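Local atomic coordinates of carboxylesterase YbfK (Bacillus subtilis, PDB entry 4CCY), a protein that hydrolyses carboxylic esters to an alcohol and a carboxylate, acting as a bacterial carboxylesterase of the alpha/beta hydrolase superfamily. Residues P55-L60 with A75-Q80; V136-L139 with E144-E147; R176-Y181 with Q199-V204; L213-T216 with F220-V223. All coordinates share one frame; numbering follows the deposited sequence.

Interaction 1 (P55-L60 with A75-Q80); sequences PSLILL and AAWSSQ
Trp77, on helix 71-80, gives up the most surface here, pressing its six-membered ring and its CB against two leucines of strand 56-60. Leu59 does the touching at the ring: its CD2 reaches Trp77 CE3 at 3.9 Å and Trp77 CZ3 at 4.0 Å, and its CD1 lies 4.1 Å from the same CE3, so both methyls bear on one corner of the indole. Two residues earlier, Leu57 extends from the same side of the strand. With CG anti to the backbone N (chi1 171°), it brings CD2 within 4.1 Å of Trp77 CB, the root of the side chain. The pyrrole N-H of the indole is used elsewhere: NE1 donates to Asn284 O, and Val283, Val287 and Leu288 of helix 280-290 pack on the same residue. At the exposed border, Pro55, the residue just before strand 56-60, makes a van der Waals touch, its CD 3.8 Å from Gln80 O. Leucines and indole thus seal helix 71-80 to the sheet in a beta-alpha-beta crossover, where the parallel strands 56-60 and 82-86 flank the helix in sequence, as in the alpha/beta hydrolase core.

Interaction 2 (V136-L139 with E144-E147); sequences VNFL and ERVE
Arg145 NH2 is gripped twice, by a salt bridge to Asp116 OD1 and a hydrogen bond to Leu120 O, while its NE bonds to Glu121 O; the guanidinium is therefore pinned outside the contact, and it is the root of the side chain that meets Phe138. Bends at chi2 and chi3 carry the charged end away, leaving Arg145 CB 3.8 Å from Phe138 CZ. Val146 CG2 approaches Phe138 CD2 at 3.7 Å and Phe138 CE2 at 3.8 Å. Phe138 reaches this far because CG stands anti to the backbone N (chi1 -168°), swinging the ring out from helix 130-141. The same valine methyl also rests on Leu139, 3.8 Å from its CA and 4.1 Å from its CB, so one branch of Val146 fits between ring and helix backbone. Replacing Phe138 by an alanine would probably open a gap beside Val146 CG2 and take the ring contact from Arg145 CB. Met111 and Phe115 of helix 104-118 also pack on the ring. Entirely apolar across its width, the contact lays the end of helix 130-141 on the 3-10 turn and first residue of strand 146-152, the returning half of a beta-alpha-beta unit of the alpha/beta hydrolase fold.

Interaction 3 (R176-Y181 with Q199-V204); sequences RGAESY and QIVAGV
Two helices of the region inserted between core strands 146-152 and 236-241, the usual place for the cap of an alpha/beta hydrolase, meet here through Ala178 and a pair of valines. Helices 175-186 and 194-205 run roughly against each other, at 139° between their N-to-C directions, and the axes of the two short segments approach to 8.7 Å. Ala178 is the point of closest packing. Its lone methyl CB projects at the other helix and lies 3.7 Å from Val204 CG2 and 3.8 Å from Val204 CB, so it rests on the branched end of that valine. It also touches the backbone at Val201 CA, 4.0 Å away, with Val201 CG2 at 4.1 Å. The small side chain is consistent with the close approach, the CA atoms of Ala178 and Val201 being 5.4 Å apart. At the exposed border Glu179 bends at chi2 and brings OE1 to 4.0 Å from Val201 CG2, a carboxylate oxygen against a methyl, the side chains crossing at a slant; the same OE1 has a weak hydrogen bond to Gln197 NE2. Elsewhere on helix 194-205, Gln199 bonds through OE1 to Ser24 OG and through NE2 to Ser66 OG, tying it to helix 12-24 and the loop at Ser66. The whole is a helix-helix packing of alanine against valines between inclined, broadly antiparallel helices, probably part of the cap of this alpha/beta hydrolase.

Interaction 4 (L213-T216 with F220-V223); sequences LKPT and FPYV
Thr216 holds OG1 between its backbone N and its carbonyl carbon (chi1 59°), which places the oxygen at a water shared with Phe220, and the peptide bond between Phe220 and Pro221 is cis, which puts Pro221 CD beside Phe220 O and near Pro215. The water accepts from Phe220 N at 2.9 Å and donates to Thr216 OG1, a link whose 2.5 Å is doubtfully short; OG1 has a second partner in Glu102 O. Phe220 O receives Thr216 N over 3.3 Å at a donor angle of 154°, a weak bond, and beside it the CA-H of Pro215, whose CA is also 3.3 Å away with 150° at the hydrogen. This carbonyl thus meets one weak N-H bond and one CA-H contact from consecutive residues. The cis proline adds an apolar touch, with Pro215 CB 4.0 Å from Pro221 CD. The segments belong to the part of the chain inserted between core strands 146-152 and 236-241, where a cap commonly lies in alpha/beta hydrolases, and the second leads into a short, weakly bonded strand, 222-223, which pairs in parallel with strand 156-157. Phe220 CB points away from 213-216, and the ring packs on helix 130-141, meeting the ring of His134 edge-to-face. Pro221, whose side chain is about 10 Å from that of Ser129, the probable nucleophile, touches Phe161 and Glu156.

Along the chain the four contacts come in series, none nested in or crossing another. Interaction 1 closes first, bringing helix 71-80 back onto strand 56-60; interaction 2 repeats the manoeuvre in reverse order, helix 130-141 leading into strand 146-152, and both reach the same core sheet. The chain then leaves the core: interaction 3 pairs helices 175-186 and 194-205, and interaction 4 closes the short loop from 213-216 to 220-223 before the chain rejoins the core at strand 236-241. Interactions 2 and 4 touch, with Asn137 CB 4.1 Å from Phe220 CZ, joining core helix to inserted region. Interactions 1 and 3 lie on opposite sides of the chain's centre, about 28 Å between centres.

Interaction 1 (P55-L60 with A75-Q80)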
# COMPACT_ATOMS: atom_id res chain seq x y z
N PRO A 55 -9.07 -12.57 13.61
CA PRO A 55 -9.47 -11.21 13.23
C PRO A 55 -8.94 -10.81 11.84
O PRO A 55 -7.88 -11.29 11.41
CB PRO A 55 -8.86 -10.33 14.33
CG PRO A 55 -8.73 -11.23 15.51
CD PRO A 55 -8.45 -12.60 14.95
N SER A 56 -9.69 -9.96 11.15
CA SER A 56 -9.36 -9.56 9.78
C SER A 56 -8.24 -8.51 9.67
O SER A 56 -8.17 -7.58 10.46
CB SER A 56 -10.62 -9.10 9.05
OG SER A 56 -11.61 -10.13 9.07
N LEU A 57 -7.36 -8.68 8.68
CA LEU A 57 -6.32 -7.67 8.39
C LEU A 57 -6.21 -7.44 6.89
O LEU A 57 -5.81 -8.34 6.15
CB LEU A 57 -4.96 -8.06 9.00
CG LEU A 57 -3.71 -7.24 8.62
CD1 LEU A 57 -3.80 -5.76 9.00
CD2 LEU A 57 -2.44 -7.87 9.18
N ILE A 58 -6.58 -6.24 6.46
CA ILE A 58 -6.51 -5.83 5.06
C ILE A 58 -5.12 -5.28 4.78
O ILE A 58 -4.63 -4.44 5.54
CB ILE A 58 -7.53 -4.68 4.75
CG1 ILE A 58 -8.97 -5.08 5.11
CG2 ILE A 58 -7.40 -4.20 3.30
CD1 ILE A 58 -9.57 -6.20 4.28
N LEU A 59 -4.49 -5.74 3.70
CA LEU A 59 -3.17 -5.25 3.32
C LEU A 59 -3.22 -4.45 2.02
O LEU A 59 -3.76 -4.93 1.03
CB LEU A 59 -2.15 -6.40 3.19
CG LEU A 59 -1.89 -7.21 4.47
CD1 LEU A 59 -0.91 -8.35 4.24
CD2 LEU A 59 -1.41 -6.30 5.61
N LEU A 60 -2.64 -3.25 2.03
CA LEU A 60 -2.61 -2.41 0.83
C LEU A 60 -1.18 -2.06 0.40
O LEU A 60 -0.44 -1.39 1.14
CB LEU A 60 -3.50 -1.17 1.00
CG LEU A 60 -4.99 -1.47 1.15
CD1 LEU A 60 -5.74 -0.29 1.77
CD2 LEU A 60 -5.64 -1.90 -0.17
N ALA A 75 3.87 -14.37 6.34
CA ALA A 75 3.87 -15.50 7.30
C ALA A 75 3.67 -15.01 8.74
O ALA A 75 2.83 -15.56 9.46
CB ALA A 75 5.14 -16.34 7.18
N ALA A 76 4.41 -13.99 9.15
CA ALA A 76 4.26 -13.44 10.51
C ALA A 76 2.83 -12.96 10.80
O ALA A 76 2.25 -13.30 11.84
CB ALA A 76 5.25 -12.30 10.75
N TRP A 77 2.25 -12.20 9.87
CA TRP A 77 0.94 -11.61 10.11
C TRP A 77 -0.21 -12.57 9.98
O TRP A 77 -1.27 -12.37 10.59
CB TRP A 77 0.74 -10.39 9.23
CG TRP A 77 1.76 -9.30 9.51
CD1 TRP A 77 2.51 -9.11 10.67
CD2 TRP A 77 2.14 -8.20 8.61
NE1 TRP A 77 3.33 -8.01 10.55
CE2 TRP A 77 3.15 -7.42 9.34
CE3 TRP A 77 1.78 -7.81 7.33
CZ2 TRP A 77 3.75 -6.30 8.78
CZ3 TRP A 77 2.38 -6.67 6.78
CH2 TRP A 77 3.34 -5.94 7.48
N SER A 78 -0.01 -13.64 9.22
CA SER A 78 -1.08 -14.62 8.99
C SER A 78 -1.07 -15.78 9.98
O SER A 78 -1.83 -16.73 9.80
CB SER A 78 -1.06 -15.13 7.54
OG SER A 78 -1.20 -14.03 6.65
N SER A 79 -0.22 -15.71 11.00
CA SER A 79 -0.30 -16.63 12.13
C SER A 79 -1.51 -16.25 12.99
O SER A 79 -2.25 -17.12 13.45
CB SER A 79 0.95 -16.58 13.02
OG SER A 79 2.14 -16.55 12.24
N GLN A 80 -1.70 -14.95 13.20
CA GLN A 80 -2.69 -14.46 14.16
C GLN A 80 -3.86 -13.76 13.50
O GLN A 80 -4.86 -13.48 14.16
CB GLN A 80 -2.02 -13.52 15.17
CG GLN A 80 -1.71 -14.19 16.50
CD GLN A 80 -0.44 -13.65 17.14
OE1 GLN A 80 0.67 -13.89 16.65
NE2 GLN A 80 -0.60 -12.93 18.24

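Interaction 2 (V136-L139 with E144-E147)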
# COMPACT_ATOMS: atom_id res chain seq x y z
N VAL A 136 -5.14 6.07 5.47
CA VAL A 136 -5.41 7.33 6.17
C VAL A 136 -6.75 7.89 5.70
O VAL A 136 -7.58 8.29 6.52
CB VAL A 136 -4.29 8.37 5.98
CG1 VAL A 136 -4.62 9.65 6.73
CG2 VAL A 136 -2.96 7.80 6.44
N ASN A 137 -6.96 7.90 4.38
CA ASN A 137 -8.23 8.34 3.81
C ASN A 137 -9.43 7.51 4.30
O ASN A 137 -10.48 8.07 4.66
CB ASN A 137 -8.17 8.32 2.28
CG ASN A 137 -9.42 8.90 1.64
OD1 ASN A 137 -9.68 10.11 1.76
ND2 ASN A 137 -10.20 8.05 0.96
N PHE A 138 -9.25 6.19 4.32
CA PHE A 138 -10.30 5.27 4.81
C PHE A 138 -10.65 5.46 6.29
O PHE A 138 -11.83 5.56 6.64
CB PHE A 138 -9.94 3.79 4.51
CG PHE A 138 -11.09 2.84 4.74
CD1 PHE A 138 -12.22 2.90 3.94
CD2 PHE A 138 -11.05 1.90 5.77
CE1 PHE A 138 -13.29 2.03 4.15
CE2 PHE A 138 -12.11 1.03 5.99
CZ PHE A 138 -13.23 1.09 5.17
N LEU A 139 -9.66 5.52 7.18
CA LEU A 139 -9.94 5.67 8.61
C LEU A 139 -10.60 7.03 8.92
O LEU A 139 -11.34 7.15 9.90
CB LEU A 139 -8.68 5.44 9.46
CG LEU A 139 -7.49 6.39 9.28
CD1 LEU A 139 -7.64 7.64 10.12
CD2 LEU A 139 -6.19 5.67 9.60
N GLU A 144 -15.69 3.85 11.48
CA GLU A 144 -16.52 2.80 12.06
C GLU A 144 -16.18 1.40 11.53
O GLU A 144 -16.56 0.39 12.13
CB GLU A 144 -18.03 3.11 11.87
CG GLU A 144 -18.58 2.89 10.45
CD GLU A 144 -18.17 3.96 9.44
OE1 GLU A 144 -17.62 5.01 9.81
OE2 GLU A 144 -18.41 3.75 8.24
N ARG A 145 -15.45 1.35 10.41
CA ARG A 145 -15.08 0.08 9.79
C ARG A 145 -13.64 -0.32 10.11
O ARG A 145 -13.18 -1.37 9.69
CB ARG A 145 -15.29 0.14 8.27
CG ARG A 145 -16.65 0.67 7.83
CD ARG A 145 -17.81 -0.24 8.24
NE ARG A 145 -17.81 -1.54 7.57
CZ ARG A 145 -18.30 -1.77 6.35
NH1 ARG A 145 -18.82 -0.77 5.63
NH2 ARG A 145 -18.26 -3.00 5.85
N VAL A 146 -12.95 0.50 10.89
CA VAL A 146 -11.53 0.28 11.18
C VAL A 146 -11.30 -0.12 12.63
O VAL A 146 -11.79 0.57 13.54
CB VAL A 146 -10.70 1.55 10.88
CG1 VAL A 146 -9.21 1.28 11.02
CG2 VAL A 146 -11.04 2.10 9.49
N GLU A 147 -10.56 -1.20 12.84
CA GLU A 147 -10.00 -1.53 14.15
C GLU A 147 -8.72 -0.69 14.38
O GLU A 147 -8.81 0.44 14.86
CB GLU A 147 -9.73 -3.04 14.29
CG GLU A 147 -10.96 -3.96 14.29
CD GLU A 147 -11.94 -3.68 15.43
OE1 GLU A 147 -11.50 -3.29 16.53
OE2 GLU A 147 -13.17 -3.85 15.25

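Interaction 3 (R176-Y181 with Q199-V204)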
# COMPACT_ATOMS: atom_id res chain seq x y z
N ARG A 176 13.14 1.77 -19.18
CA ARG A 176 14.13 2.75 -18.71
C ARG A 176 13.60 3.55 -17.53
O ARG A 176 14.31 3.75 -16.54
CB ARG A 176 14.52 3.73 -19.82
CG ARG A 176 15.42 3.17 -20.91
CD ARG A 176 16.88 3.12 -20.47
NE ARG A 176 17.78 3.10 -21.63
CZ ARG A 176 18.10 2.01 -22.32
NH1 ARG A 176 17.60 0.82 -22.00
NH2 ARG A 176 18.93 2.11 -23.36
N GLY A 177 12.36 4.03 -17.64
CA GLY A 177 11.73 4.82 -16.59
C GLY A 177 11.52 4.04 -15.30
O GLY A 177 11.73 4.56 -14.21
N ALA A 178 11.10 2.79 -15.45
CA ALA A 178 10.84 1.91 -14.32
C ALA A 178 12.13 1.60 -13.54
O ALA A 178 12.14 1.66 -12.31
CB ALA A 178 10.19 0.63 -14.80
N GLU A 179 13.21 1.29 -14.26
CA GLU A 179 14.52 1.03 -13.65
C GLU A 179 15.04 2.26 -12.93
O GLU A 179 15.59 2.15 -11.83
CB GLU A 179 15.56 0.65 -14.71
CG GLU A 179 15.06 -0.25 -15.82
CD GLU A 179 15.60 -1.65 -15.72
OE1 GLU A 179 15.72 -2.16 -14.59
OE2 GLU A 179 15.90 -2.23 -16.77
N SER A 180 14.90 3.42 -13.57
CA SER A 180 15.29 4.69 -12.97
C SER A 180 14.51 4.92 -11.67
O SER A 180 15.08 5.30 -10.65
CB SER A 180 15.09 5.83 -13.97
OG SER A 180 15.24 7.10 -13.35
N TYR A 181 13.20 4.67 -11.71
CA TYR A 181 12.35 4.80 -10.52
C TYR A 181 12.81 3.87 -9.41
O TYR A 181 12.93 4.28 -8.25
CB TYR A 181 10.92 4.46 -10.88
CG TYR A 181 9.91 4.61 -9.76
CD1 TYR A 181 9.51 5.86 -9.34
CD2 TYR A 181 9.34 3.49 -9.14
CE1 TYR A 181 8.58 6.02 -8.32
CE2 TYR A 181 8.39 3.64 -8.13
CZ TYR A 181 8.01 4.91 -7.73
OH TYR A 181 7.07 5.12 -6.74
N GLN A 199 8.80 -7.84 -12.28
CA GLN A 199 7.37 -7.61 -12.32
C GLN A 199 7.02 -6.13 -12.46
O GLN A 199 6.21 -5.75 -13.30
CB GLN A 199 6.68 -8.20 -11.08
CG GLN A 199 5.18 -7.97 -11.09
CD GLN A 199 4.49 -8.39 -9.81
OE1 GLN A 199 4.93 -9.29 -9.12
NE2 GLN A 199 3.38 -7.74 -9.50
N ILE A 200 7.66 -5.30 -11.63
CA ILE A 200 7.44 -3.86 -11.65
C ILE A 200 7.82 -3.25 -13.01
O ILE A 200 7.08 -2.41 -13.54
CB ILE A 200 8.19 -3.17 -10.49
CG1 ILE A 200 7.61 -3.62 -9.15
CG2 ILE A 200 8.13 -1.65 -10.63
CD1 ILE A 200 8.46 -3.24 -7.97
N VAL A 201 8.96 -3.68 -13.56
CA VAL A 201 9.40 -3.24 -14.89
C VAL A 201 8.38 -3.63 -15.95
O VAL A 201 7.97 -2.80 -16.75
CB VAL A 201 10.81 -3.78 -15.24
CG1 VAL A 201 11.18 -3.52 -16.70
CG2 VAL A 201 11.85 -3.14 -14.33
N ALA A 202 7.93 -4.88 -15.92
CA ALA A 202 6.94 -5.40 -16.87
C ALA A 202 5.58 -4.72 -16.70
O ALA A 202 4.83 -4.55 -17.66
CB ALA A 202 6.81 -6.92 -16.75
N GLY A 203 5.28 -4.33 -15.46
CA GLY A 203 4.07 -3.57 -15.16
C GLY A 203 4.06 -2.24 -15.89
O GLY A 203 3.06 -1.88 -16.52
N VAL A 204 5.18 -1.53 -15.81
CA VAL A 204 5.35 -0.25 -16.47
C VAL A 204 5.39 -0.40 -18.01
O VAL A 204 4.84 0.43 -18.73
CB VAL A 204 6.62 0.48 -15.94
CG1 VAL A 204 6.78 1.83 -16.60
CG2 VAL A 204 6.55 0.64 -14.42

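Interaction 4 (L213-T216 with F220-V223)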
# COMPACT_ATOMS: atom_id res chain seq x y z
N LEU A 213 -1.43 4.72 -12.72
CA LEU A 213 -1.64 5.69 -11.66
C LEU A 213 -1.41 7.08 -12.21
O LEU A 213 -0.44 7.31 -12.93
CB LEU A 213 -0.71 5.42 -10.49
CG LEU A 213 -1.07 4.22 -9.61
CD1 LEU A 213 0.13 3.86 -8.76
CD2 LEU A 213 -2.28 4.51 -8.74
N LYS A 214 -2.32 7.99 -11.90
CA LYS A 214 -2.19 9.39 -12.32
C LYS A 214 -2.83 10.33 -11.29
O LYS A 214 -3.80 9.95 -10.63
CB LYS A 214 -2.79 9.61 -13.72
CG LYS A 214 -4.31 9.66 -13.78
CD LYS A 214 -4.82 9.29 -15.17
CE LYS A 214 -4.79 7.78 -15.37
NZ LYS A 214 -5.16 7.37 -16.75
N PRO A 215 -2.28 11.54 -11.14
CA PRO A 215 -2.89 12.53 -10.25
C PRO A 215 -4.27 12.95 -10.73
O PRO A 215 -4.47 13.17 -11.93
CB PRO A 215 -1.91 13.72 -10.33
CG PRO A 215 -0.61 13.11 -10.72
CD PRO A 215 -0.99 12.01 -11.67
N THR A 216 -5.23 13.03 -9.81
CA THR A 216 -6.58 13.49 -10.16
C THR A 216 -7.02 14.60 -9.22
O THR A 216 -6.64 14.63 -8.04
CB THR A 216 -7.62 12.35 -10.07
OG1 THR A 216 -7.64 11.82 -8.74
CG2 THR A 216 -7.31 11.23 -11.06
N PHE A 220 -5.47 11.58 -5.25
CA PHE A 220 -4.08 11.56 -4.82
C PHE A 220 -3.17 12.14 -5.91
O PHE A 220 -3.57 12.22 -7.06
CB PHE A 220 -3.66 10.13 -4.44
CG PHE A 220 -4.34 9.60 -3.21
CD1 PHE A 220 -4.77 10.46 -2.19
CD2 PHE A 220 -4.50 8.23 -3.03
CE1 PHE A 220 -5.38 9.96 -1.04
CE2 PHE A 220 -5.10 7.72 -1.89
CZ PHE A 220 -5.54 8.59 -0.89
N PRO A 221 -1.94 12.56 -5.55
CA PRO A 221 -1.43 12.61 -4.17
C PRO A 221 -2.10 13.70 -3.36
O PRO A 221 -2.57 14.69 -3.93
CB PRO A 221 0.06 12.91 -4.35
CG PRO A 221 0.17 13.54 -5.70
CD PRO A 221 -0.91 12.92 -6.54
N TYR A 222 -2.17 13.52 -2.04
CA TYR A 222 -2.83 14.48 -1.18
C TYR A 222 -2.13 14.61 0.18
O TYR A 222 -1.68 13.62 0.75
CB TYR A 222 -4.31 14.13 -1.01
CG TYR A 222 -5.09 15.07 -0.13
CD1 TYR A 222 -5.22 16.42 -0.47
CD2 TYR A 222 -5.71 14.62 1.03
CE1 TYR A 222 -5.95 17.30 0.34
CE2 TYR A 222 -6.44 15.49 1.85
CZ TYR A 222 -6.55 16.82 1.49
OH TYR A 222 -7.27 17.67 2.29
N VAL A 223 -2.02 15.84 0.66
CA VAL A 223 -1.56 16.11 2.03
C VAL A 223 -2.78 16.43 2.90
O VAL A 223 -3.50 17.40 2.65
CB VAL A 223 -0.52 17.26 2.08
CG1 VAL A 223 -0.15 17.61 3.52
CG2 VAL A 223 0.72 16.90 1.26
O HOH W 1 -5.89 10.23 -7.79